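Local coordinates for HpuA (Kingella denitrificans ATCC 33394, PDB 5EC6), which binds haemoglobin as an outer-membrane lipoprotein receptor, probably as a step in acquiring iron or haem from it, at residues 39-42 with 48-51; 55-58 with 64-67; 71-76 with 139-144; 79-84 with 108-113. All blocks are in the same frame, centred on the assembly; numbering follows the deposited sequence.

Contact 1 (39-42 with 48-51); sequences QRTF and SVKP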
loop_
_atom_site.group_PDB
_atom_site.type_symbol
_atom_site.label_atom_id
_atom_site.label_comp_id
_atom_site.label_asym_id
_atom_site.label_seq_id
_atom_site.Cartn_x
_atom_site.Cartn_y
_atom_site.Cartn_z
ATOM N N GLN A 39 -4.815 -12.552 3.792
ATOM C CA GLN A 39 -4.490 -11.277 3.135
ATOM C C GLN A 39 -5.651 -10.942 2.180
ATOM O O GLN A 39 -6.353 -11.822 1.719
ATOM C CB GLN A 39 -3.184 -11.387 2.347
ATOM C CG GLN A 39 -1.977 -11.767 3.194
ATOM C CD GLN A 39 -1.617 -10.675 4.158
ATOM O OE1 GLN A 39 -1.269 -9.584 3.758
ATOM N NE2 GLN A 39 -1.780 -10.944 5.427
ATOM N N ARG A 40 -5.739 -9.674 1.828
ATOM C CA ARG A 40 -6.655 -9.219 0.779
ATOM C C ARG A 40 -5.865 -8.339 -0.191
ATOM O O ARG A 40 -5.080 -7.477 0.252
ATOM C CB ARG A 40 -7.752 -8.352 1.415
ATOM C CG ARG A 40 -8.699 -7.696 0.413
ATOM C CD ARG A 40 -9.503 -6.600 1.089
ATOM N NE ARG A 40 -10.500 -7.091 2.017
ATOM C CZ ARG A 40 -11.123 -6.297 2.898
ATOM N NH1 ARG A 40 -10.807 -4.982 3.019
ATOM N NH2 ARG A 40 -12.040 -6.832 3.676
ATOM N N THR A 41 -6.089 -8.515 -1.502
ATOM C CA THR A 41 -5.444 -7.671 -2.511
ATOM C C THR A 41 -6.460 -7.021 -3.457
ATOM O O THR A 41 -7.383 -7.698 -3.945
ATOM C CB THR A 41 -4.471 -8.465 -3.394
ATOM O OG1 THR A 41 -3.511 -9.126 -2.513
ATOM C CG2 THR A 41 -3.717 -7.562 -4.331
ATOM N N PHE A 42 -6.235 -5.725 -3.709
ATOM C CA PHE A 42 -6.841 -5.047 -4.840
ATOM C C PHE A 42 -5.849 -4.983 -5.969
ATOM O O PHE A 42 -4.732 -4.457 -5.788
ATOM C CB PHE A 42 -7.227 -3.667 -4.373
ATOM C CG PHE A 42 -8.141 -3.678 -3.188
ATOM C CD1 PHE A 42 -9.533 -3.819 -3.357
ATOM C CD2 PHE A 42 -7.633 -3.600 -1.902
ATOM C CE1 PHE A 42 -10.369 -3.877 -2.284
ATOM C CE2 PHE A 42 -8.501 -3.643 -0.822
ATOM C CZ PHE A 42 -9.861 -3.798 -1.024
ATOM N N SER A 48 -1.671 -11.265 -6.427
ATOM C CA SER A 48 -2.055 -11.079 -5.042
ATOM C C SER A 48 -0.885 -11.334 -4.089
ATOM O O SER A 48 0.115 -11.988 -4.468
ATOM C CB SER A 48 -3.241 -11.971 -4.678
ATOM O OG SER A 48 -2.895 -13.333 -4.651
ATOM N N VAL A 49 -0.997 -10.803 -2.881
ATOM C CA VAL A 49 -0.010 -11.099 -1.799
ATOM C C VAL A 49 -0.502 -12.309 -1.010
ATOM O O VAL A 49 -1.710 -12.445 -0.701
ATOM C CB VAL A 49 0.295 -9.880 -0.912
ATOM C CG1 VAL A 49 1.125 -8.871 -1.645
ATOM C CG2 VAL A 49 -0.966 -9.253 -0.315
ATOM N N LYS A 50 0.425 -13.246 -0.698
ATOM C CA LYS A 50 0.043 -14.489 -0.105
ATOM C C LYS A 50 1.039 -14.828 1.027
ATOM O O LYS A 50 2.234 -14.548 0.896
ATOM C CB LYS A 50 0.038 -15.608 -1.131
ATOM C CG LYS A 50 -1.074 -15.506 -2.163
ATOM C CD LYS A 50 -1.241 -16.795 -2.919
ATOM C CE LYS A 50 -2.598 -16.851 -3.608
ATOM N NZ LYS A 50 -2.597 -18.026 -4.525
ATOM N N PRO A 51 0.524 -15.337 2.146
ATOM C CA PRO A 51 1.409 -15.630 3.321
ATOM C C PRO A 51 1.992 -17.050 3.266
ATOM O O PRO A 51 1.315 -18.011 2.855
ATOM C CB PRO A 51 0.450 -15.526 4.492
ATOM C CG PRO A 51 -0.881 -15.972 3.940
ATOM C CD PRO A 51 -0.892 -15.535 2.487
HETATM O O HOH W 1 -4.214 -11.304 -1.071
#
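Thr41 and Val49 carry the single direct hydrogen bond between residues 39-42 and 48-51, and it runs from backbone to side chain: Val49 N donates to Thr41 OG1 over 3.0 Å in a nearly straight line (170° at the hydrogen). With OG1 anti to the carbonyl carbon (chi1 -55°) the hydroxyl is turned to Val49, and CG2 passes the CA of Ser48. The same oxygen also holds a water 2.7 Å from Thr41 OG1, and that water gives a hydrogen to Val49 O, so the hydroxyl reaches both backbone polar groups of Val49, one directly and one through the water. Beside it, CG2 of Val49 comes within 3.4 Å of Thr41 OG1.

Gln39 crosses Val49 at about a right angle. Its CB meets the carbonyl oxygen, 3.5 Å from Val49 O, with CG2 of Val49 a little further off. CG slides past the proline ring in the opposite direction, 4.0 Å from Pro51 CD. The chain then bends at chi2 (-67°), turning the amide back so that OE1 comes up to the methyl of Val49, 4.1 Å from its CG2, while NE2 bonds to Arg37 O and Thr155 OG1.

These are not paired strands of a hairpin, although only five residues separate them. Strand 40-43 is bonded through Arg40 and Phe42 to strand 148-154, whereas strand 48-57 pairs through Ser48 and Lys50 with strand 65-74; Ile71 of that strand touches the side chains of Gln39, Val49 and Pro51.

Contact 2 (55-58 with 64-67); sequences TKPS and LMLT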
loop_
_atom_site.group_PDB
_atom_site.type_symbol
_atom_site.label_atom_id
_atom_site.label_comp_id
_atom_site.label_asym_id
_atom_site.label_seq_id
_atom_site.Cartn_x
_atom_site.Cartn_y
_atom_site.Cartn_z
ATOM N N THR A 55 11.279 -21.887 5.795
ATOM C CA THR A 55 12.427 -22.411 6.565
ATOM C C THR A 55 13.670 -22.313 5.716
ATOM O O THR A 55 13.679 -22.685 4.519
ATOM C CB THR A 55 12.116 -23.831 7.028
ATOM O OG1 THR A 55 10.945 -23.850 7.847
ATOM C CG2 THR A 55 13.270 -24.391 7.876
ATOM N N LYS A 56 14.744 -21.774 6.316
ATOM C CA LYS A 56 15.998 -21.525 5.616
ATOM C C LYS A 56 17.154 -21.922 6.536
ATOM O O LYS A 56 17.030 -21.802 7.724
ATOM C CB LYS A 56 16.224 -20.035 5.313
ATOM C CG LYS A 56 15.071 -19.338 4.634
ATOM C CD LYS A 56 15.397 -17.885 4.330
ATOM C CE LYS A 56 14.543 -17.371 3.186
ATOM N NZ LYS A 56 14.417 -15.893 3.254
ATOM N N PRO A 57 18.278 -22.350 5.957
ATOM C CA PRO A 57 19.419 -22.681 6.838
ATOM C C PRO A 57 20.030 -21.415 7.438
ATOM O O PRO A 57 20.090 -20.378 6.782
ATOM C CB PRO A 57 20.428 -23.319 5.881
ATOM C CG PRO A 57 20.045 -22.851 4.548
ATOM C CD PRO A 57 18.558 -22.657 4.551
ATOM N N SER A 58 20.499 -21.515 8.692
ATOM C CA SER A 58 21.193 -20.411 9.302
ATOM C C SER A 58 22.503 -20.127 8.503
ATOM O O SER A 58 23.217 -21.088 8.181
ATOM C CB SER A 58 21.603 -20.791 10.733
ATOM O OG SER A 58 22.455 -19.795 11.284
ATOM N N LEU A 64 21.444 -25.502 11.797
ATOM C CA LEU A 64 20.303 -24.815 12.395
ATOM C C LEU A 64 19.401 -24.333 11.260
ATOM O O LEU A 64 19.858 -23.693 10.301
ATOM C CB LEU A 64 20.764 -23.628 13.224
ATOM C CG LEU A 64 19.727 -22.795 13.979
ATOM C CD1 LEU A 64 19.070 -23.667 15.037
ATOM C CD2 LEU A 64 20.294 -21.510 14.593
ATOM N N MET A 65 18.135 -24.670 11.387
ATOM C CA MET A 65 17.098 -24.193 10.435
ATOM C C MET A 65 16.260 -23.099 11.105
ATOM O O MET A 65 15.797 -23.247 12.257
ATOM C CB MET A 65 16.231 -25.386 10.055
ATOM C CG MET A 65 16.993 -26.551 9.433
ATOM S SD MET A 65 17.970 -26.129 8.016
ATOM C CE MET A 65 16.686 -25.521 6.906
ATOM N N LEU A 66 16.085 -22.001 10.371
ATOM C CA LEU A 66 15.378 -20.836 10.831
ATOM C C LEU A 66 14.016 -20.767 10.098
ATOM O O LEU A 66 13.991 -20.745 8.877
ATOM C CB LEU A 66 16.182 -19.591 10.506
ATOM C CG LEU A 66 17.639 -19.574 11.037
ATOM C CD1 LEU A 66 18.373 -18.382 10.529
ATOM C CD2 LEU A 66 17.645 -19.662 12.565
ATOM N N THR A 67 12.945 -20.683 10.852
ATOM C CA THR A 67 11.598 -20.647 10.296
ATOM C C THR A 67 10.966 -19.291 10.602
ATOM O O THR A 67 10.988 -18.820 11.744
ATOM C CB THR A 67 10.788 -21.769 10.875
ATOM O OG1 THR A 67 11.381 -23.002 10.499
ATOM C CG2 THR A 67 9.374 -21.741 10.340
#
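Thr55 faces Thr67 directly, their hydroxyls joined by a hydrogen bond of 2.8 Å between Thr55 OG1 and Thr67 OG1. In both threonines OG1 lies anti to the carbonyl carbon, and this matching torsion brings the two oxygens together across a non-hydrogen-bonded pair. Thr55 points its methyl along the same face of the sheet to Met65, with Thr55 CG2 3.7 Å from Met65 CE. To get there the Met65 chain folds at both chi2 and chi3, laying its methyl over the peptide between Lys56 and Pro57.

Leu66 lies on the other face, opposite Lys56 in a hydrogen-bonded pair: Leu66 N donates to Lys56 O over 2.8 Å, and Lys56 N returns a bond to Leu66 O. The contact is thus the distal part of the antiparallel beta hairpin made by strands 48-57 and 65-74, well away from the centre of the chain and close to the loop that joins its two strands. Leu66 slants towards that loop, its CD1 3.7 Å from Ser58 CA.

Ser58 takes up the last of these bonds, its N donating to Leu64 O at 2.8 Å. Its CB packs 3.9 Å from Leu64 CB. With OG anti to the backbone N (chi1 172°), the hydroxyl turns into the loop and bonds to the backbone N of Tyr60 and of Ile61.

Contact 3 (71-76 with 139-144); sequences ILYQAP and GAWMSP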
loop_
_atom_site.group_PDB
_atom_site.type_symbol
_atom_site.label_atom_id
_atom_site.label_comp_id
_atom_site.label_asym_id
_atom_site.label_seq_id
_atom_site.Cartn_x
_atom_site.Cartn_y
_atom_site.Cartn_z
ATOM N N ILE A 71 5.587 -12.852 3.488
ATOM C CA ILE A 71 4.612 -12.618 2.417
ATOM C C ILE A 71 5.339 -12.588 1.099
ATOM O O ILE A 71 6.352 -11.905 0.983
ATOM C CB ILE A 71 3.925 -11.243 2.569
ATOM C CG1 ILE A 71 3.192 -11.088 3.904
ATOM C CG2 ILE A 71 2.994 -11.000 1.354
ATOM C CD1 ILE A 71 1.898 -11.838 4.011
ATOM N N LEU A 72 4.834 -13.345 0.119
ATOM C CA LEU A 72 5.324 -13.314 -1.245
ATOM C C LEU A 72 4.248 -12.689 -2.135
ATOM O O LEU A 72 3.066 -12.773 -1.807
ATOM C CB LEU A 72 5.639 -14.722 -1.756
ATOM C CG LEU A 72 6.629 -15.544 -0.929
ATOM C CD1 LEU A 72 6.784 -16.972 -1.495
ATOM C CD2 LEU A 72 7.933 -14.798 -0.879
ATOM N N TYR A 73 4.694 -12.091 -3.229
ATOM C CA TYR A 73 3.812 -11.554 -4.258
ATOM C C TYR A 73 3.634 -12.649 -5.309
ATOM O O TYR A 73 4.606 -13.087 -5.903
ATOM C CB TYR A 73 4.396 -10.265 -4.862
ATOM C CG TYR A 73 3.600 -9.814 -6.062
ATOM C CD1 TYR A 73 2.341 -9.280 -5.924
ATOM C CD2 TYR A 73 4.088 -10.011 -7.326
ATOM C CE1 TYR A 73 1.590 -8.917 -7.040
ATOM C CE2 TYR A 73 3.348 -9.663 -8.436
ATOM C CZ TYR A 73 2.111 -9.123 -8.290
ATOM O OH TYR A 73 1.386 -8.781 -9.430
ATOM N N GLN A 74 2.402 -13.082 -5.549
ATOM C CA GLN A 74 2.100 -13.977 -6.700
ATOM C C GLN A 74 1.623 -13.121 -7.902
ATOM O O GLN A 74 0.579 -12.444 -7.841
ATOM C CB GLN A 74 1.038 -15.022 -6.355
ATOM C CG GLN A 74 0.958 -16.071 -7.442
ATOM C CD GLN A 74 -0.096 -17.121 -7.237
ATOM O OE1 GLN A 74 -1.116 -16.911 -6.605
ATOM N NE2 GLN A 74 0.183 -18.312 -7.746
ATOM N N ALA A 75 2.395 -13.171 -8.971
ATOM C CA ALA A 75 2.098 -12.388 -10.157
ATOM C C ALA A 75 0.921 -13.013 -10.893
ATOM O O ALA A 75 0.556 -14.143 -10.634
ATOM C CB ALA A 75 3.339 -12.318 -10.995
ATOM N N PRO A 76 0.322 -12.260 -11.838
ATOM C CA PRO A 76 -0.775 -12.791 -12.656
ATOM C C PRO A 76 -0.442 -14.056 -13.433
ATOM O O PRO A 76 -1.369 -14.809 -13.755
ATOM C CB PRO A 76 -1.090 -11.645 -13.612
ATOM C CG PRO A 76 -0.622 -10.401 -12.918
ATOM C CD PRO A 76 0.638 -10.856 -12.180
ATOM N N GLY A 139 2.258 -1.750 -5.260
ATOM C CA GLY A 139 3.226 -1.787 -6.330
ATOM C C GLY A 139 2.594 -2.172 -7.624
ATOM O O GLY A 139 1.402 -1.918 -7.879
ATOM N N ALA A 140 3.435 -2.719 -8.521
ATOM C CA ALA A 140 2.981 -3.098 -9.870
ATOM C C ALA A 140 3.837 -4.210 -10.385
ATOM O O ALA A 140 5.053 -4.259 -10.095
ATOM C CB ALA A 140 3.073 -1.931 -10.827
ATOM N N TRP A 141 3.208 -5.059 -11.201
ATOM C CA TRP A 141 3.907 -6.052 -11.991
ATOM C C TRP A 141 3.632 -5.743 -13.466
ATOM O O TRP A 141 2.507 -5.385 -13.848
ATOM C CB TRP A 141 3.426 -7.426 -11.620
ATOM C CG TRP A 141 3.929 -8.589 -12.467
ATOM C CD1 TRP A 141 5.012 -9.370 -12.230
ATOM C CD2 TRP A 141 3.273 -9.148 -13.632
ATOM N NE1 TRP A 141 5.110 -10.376 -13.186
ATOM C CE2 TRP A 141 4.034 -10.264 -14.047
ATOM C CE3 TRP A 141 2.142 -8.793 -14.360
ATOM C CZ2 TRP A 141 3.680 -11.028 -15.155
ATOM C CZ3 TRP A 141 1.761 -9.599 -15.449
ATOM C CH2 TRP A 141 2.539 -10.691 -15.825
ATOM N N MET A 142 4.673 -5.880 -14.269
ATOM C CA MET A 142 4.544 -5.728 -15.729
ATOM C C MET A 142 4.849 -7.061 -16.384
ATOM O O MET A 142 5.857 -7.672 -16.042
ATOM C CB MET A 142 5.479 -4.652 -16.233
ATOM C CG MET A 142 5.454 -4.525 -17.752
ATOM S SD MET A 142 6.746 -3.403 -18.345
ATOM C CE MET A 142 5.737 -1.990 -18.077
ATOM N N SER A 143 4.005 -7.479 -17.329
ATOM C CA SER A 143 4.258 -8.717 -18.092
ATOM C C SER A 143 5.366 -8.510 -19.149
ATOM O O SER A 143 5.730 -7.364 -19.485
ATOM C CB SER A 143 2.997 -9.249 -18.769
ATOM O OG SER A 143 2.703 -8.516 -19.928
ATOM N N PRO A 144 5.944 -9.639 -19.613
ATOM C CA PRO A 144 6.820 -9.536 -20.787
ATOM C C PRO A 144 6.131 -8.868 -21.978
ATOM O O PRO A 144 6.809 -8.201 -22.785
ATOM C CB PRO A 144 7.212 -10.990 -21.061
ATOM C CG PRO A 144 6.385 -11.837 -20.208
ATOM C CD PRO A 144 5.901 -11.002 -19.070
#
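Trp141 lays one face of its indole on Ala75 and Pro76, and so joins two antiparallel assemblies of this largely beta protein: the four-stranded sheet that contains strand 65-74, and strand 136-142, which pairs with strands 115-118 and 148-154. No hydrogen bond links residues 71-76 to 139-144. The contact is made by side chains alone, the backbones staying well apart even where Ala75 and Trp141 have their CA atoms nearest, 6.8 Å from each other.

CH-pi contacts dominate. The methyl of Ala75 sits over the pyrrole half, its CB 3.6 Å from the centroid of the five-membered ring of Trp141 and only 19° off the normal. Pro76 covers the benzo half in the same way, with CD 3.5 Å from the centroid of the six-membered ring of Trp141. Two successive residues at the exit of strand 65-74 therefore share the length of one indole face, and the side chains of Pro76 and Trp141 approach from opposite directions.

Plain apolar contact is the second kind. Tyr73 crosses Trp141 at about a right angle and meets it chiefly at CB: Tyr73 CE2 lies 3.9 Å from Trp141 CB, and the phenol oxygen is closer still. A chi1 of 172°, which sets CG opposite the backbone N, swings the tyrosine ring towards strand 136-142; the ring also stacks with Phe151 of the adjoining strand 148-154.

Within residues 139-144 the backbone following Trp141 places Ser143 N 3.6 Å above the indole plane, on the face opposite to Ala75 and Pro76.

Contact 4 (79-84 with 108-113); sequences KYYDFG and QPLDSG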
loop_
_atom_site.group_PDB
_atom_site.type_symbol
_atom_site.label_atom_id
_atom_site.label_comp_id
_atom_site.label_asym_id
_atom_site.label_seq_id
_atom_site.Cartn_x
_atom_site.Cartn_y
_atom_site.Cartn_z
ATOM N N LYS A 79 3.646 -16.922 -10.935
ATOM C CA LYS A 79 5.022 -17.012 -10.355
ATOM C C LYS A 79 5.029 -16.166 -9.074
ATOM O O LYS A 79 4.390 -15.127 -9.022
ATOM C CB LYS A 79 6.090 -16.515 -11.296
ATOM C CG LYS A 79 6.211 -17.281 -12.624
ATOM C CD LYS A 79 6.671 -18.690 -12.377
ATOM C CE LYS A 79 7.035 -19.429 -13.678
ATOM N NZ LYS A 79 5.869 -19.774 -14.514
ATOM N N TYR A 80 5.780 -16.610 -8.080
ATOM C CA TYR A 80 5.926 -15.907 -6.806
ATOM C C TYR A 80 7.256 -15.184 -6.687
ATOM O O TYR A 80 8.309 -15.690 -7.109
ATOM C CB TYR A 80 5.833 -16.894 -5.656
ATOM C CG TYR A 80 4.492 -17.520 -5.395
ATOM C CD1 TYR A 80 4.095 -18.681 -6.059
ATOM C CD2 TYR A 80 3.628 -16.992 -4.470
ATOM C CE1 TYR A 80 2.881 -19.251 -5.809
ATOM C CE2 TYR A 80 2.431 -17.577 -4.191
ATOM C CZ TYR A 80 2.056 -18.730 -4.848
ATOM O OH TYR A 80 0.861 -19.331 -4.597
ATOM N N TYR A 81 7.214 -13.996 -6.107
ATOM C CA TYR A 81 8.384 -13.136 -5.941
ATOM C C TYR A 81 8.504 -12.570 -4.541
ATOM O O TYR A 81 7.500 -12.250 -3.902
ATOM C CB TYR A 81 8.411 -11.980 -6.944
ATOM C CG TYR A 81 8.464 -12.493 -8.381
ATOM C CD1 TYR A 81 9.698 -12.888 -8.950
ATOM C CD2 TYR A 81 7.303 -12.703 -9.108
ATOM C CE1 TYR A 81 9.730 -13.440 -10.225
ATOM C CE2 TYR A 81 7.333 -13.250 -10.405
ATOM C CZ TYR A 81 8.544 -13.633 -10.937
ATOM O OH TYR A 81 8.538 -14.135 -12.216
ATOM N N ASP A 82 9.731 -12.473 -4.038
ATOM C CA ASP A 82 9.867 -11.813 -2.745
ATOM C C ASP A 82 9.979 -10.313 -2.886
ATOM O O ASP A 82 10.243 -9.760 -3.956
ATOM C CB ASP A 82 10.968 -12.453 -1.874
ATOM C CG ASP A 82 12.234 -12.739 -2.629
ATOM O OD1 ASP A 82 12.518 -12.031 -3.584
ATOM O OD2 ASP A 82 12.942 -13.695 -2.241
ATOM N N PHE A 83 9.709 -9.635 -1.779
ATOM C CA PHE A 83 9.972 -8.229 -1.653
ATOM C C PHE A 83 11.413 -8.086 -1.162
ATOM O O PHE A 83 11.749 -8.568 -0.081
ATOM C CB PHE A 83 9.009 -7.599 -0.667
ATOM C CG PHE A 83 7.567 -7.662 -1.119
ATOM C CD1 PHE A 83 7.126 -6.844 -2.149
ATOM C CD2 PHE A 83 6.651 -8.568 -0.532
ATOM C CE1 PHE A 83 5.778 -6.894 -2.587
ATOM C CE2 PHE A 83 5.329 -8.610 -0.970
ATOM C CZ PHE A 83 4.896 -7.783 -1.984
ATOM N N GLY A 84 12.258 -7.479 -1.953
ATOM C CA GLY A 84 13.655 -7.379 -1.516
ATOM C C GLY A 84 14.258 -6.047 -1.811
ATOM O O GLY A 84 13.576 -5.039 -1.941
ATOM N N GLN A 108 12.421 -3.652 -11.286
ATOM C CA GLN A 108 13.376 -4.759 -11.369
ATOM C C GLN A 108 12.966 -5.728 -12.430
ATOM O O GLN A 108 11.834 -6.217 -12.452
ATOM C CB GLN A 108 13.518 -5.467 -10.038
ATOM C CG GLN A 108 14.627 -6.554 -10.077
ATOM C CD GLN A 108 14.932 -7.206 -8.753
ATOM O OE1 GLN A 108 14.172 -7.145 -7.793
ATOM N NE2 GLN A 108 16.089 -7.887 -8.688
ATOM N N PRO A 109 13.907 -6.093 -13.360
ATOM C CA PRO A 109 13.545 -7.160 -14.287
ATOM C C PRO A 109 13.413 -8.526 -13.653
ATOM O O PRO A 109 14.102 -8.828 -12.696
ATOM C CB PRO A 109 14.727 -7.170 -15.285
ATOM C CG PRO A 109 15.840 -6.684 -14.491
ATOM C CD PRO A 109 15.298 -5.662 -13.514
ATOM N N LEU A 110 12.518 -9.340 -14.195
ATOM C CA LEU A 110 12.191 -10.661 -13.669
ATOM C C LEU A 110 12.653 -11.773 -14.613
ATOM O O LEU A 110 12.743 -11.578 -15.817
ATOM C CB LEU A 110 10.680 -10.832 -13.488
ATOM C CG LEU A 110 10.013 -9.703 -12.663
ATOM C CD1 LEU A 110 8.517 -9.939 -12.610
ATOM C CD2 LEU A 110 10.630 -9.627 -11.264
ATOM N N ASP A 111 12.828 -12.947 -14.048
ATOM C CA ASP A 111 13.121 -14.158 -14.846
ATOM C C ASP A 111 12.227 -14.362 -16.075
ATOM O O ASP A 111 12.726 -14.793 -17.115
ATOM C CB ASP A 111 13.168 -15.409 -13.971
ATOM C CG ASP A 111 11.903 -15.645 -13.149
ATOM O OD1 ASP A 111 10.947 -14.847 -13.231
ATOM O OD2 ASP A 111 11.895 -16.662 -12.430
ATOM N N SER A 112 10.940 -14.029 -15.961
ATOM C CA SER A 112 9.912 -14.152 -17.012
ATOM C C SER A 112 10.010 -13.129 -18.159
ATOM O O SER A 112 9.284 -13.253 -19.182
ATOM C CB SER A 112 8.531 -13.961 -16.369
ATOM O OG SER A 112 8.513 -12.628 -15.864
ATOM N N GLY A 113 10.802 -12.086 -17.939
ATOM C CA GLY A 113 10.850 -10.914 -18.778
ATOM C C GLY A 113 9.899 -9.819 -18.386
ATOM O O GLY A 113 9.826 -8.753 -19.023
HETATM O O HOH W 2 6.682 -12.817 -13.881
#
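Tyr81 and Leu110 are the backbone positions nearest each other, yet their CA atoms stand 9.0 Å apart, so residues 79-84 and 108-113 meet through side chains and not as paired strands. Residues 110-113 form a type I beta turn closed by Gly113 N donating to Leu110 O, and this turn presents Leu110, Asp111 and Ser112 to the tyrosine.

The phenol oxygen holds the contact together. Tyr81 OH donates to Asp111 OD1 at 2.7 Å, using the syn lone pair of that oxygen at the ring edge, with the carboxylate plane turned 77° from the ring. Asp111 CG stands between its backbone N and carbonyl carbon (chi1 56°), a torsion that brings OD1 to the phenol and close to Ser112 N, which adds a weak bond. OD2 accepts from Ala21 N, so both oxygens are tied down. A water donates to Tyr81 OH and lies 2.7 Å from Ser112 OG, a hydroxyl that also bonds to Gly114 N. Over one ring face lies Leu110, its CD1 4.3 Å from the Tyr81 centroid.

Strand 80-81 is one of the two outermost strands of its four-stranded sheet and pairs with strand 65-74, whereas the turn follows strand 104-109 and leads to strand 115-118, whose Met116 packs on both Tyr81 and Leu110.

In the fold
Contacts 1, 2 and 3 are strung along strands 48-57 and 65-74. Contact 2 sits at the far end of that hairpin, its centre about 25 Å from the centre of contact 1 and about 26 Å from that of contact 3. At the near end, contacts 1 and 3 have centres about 11 Å apart and are joined by probable hydrogen bonds from Gln74 N to Ser48 O and between Lys50 NZ and Gln74 OE1. Contact 4 is nested in the loop that contact 3 closes, only about 7 Å away between centres; Tyr73 O probably accepts from Tyr81 N, and Leu110 CD1 packs against Trp141 NE1. No bound ligand marks a site in this apo structure.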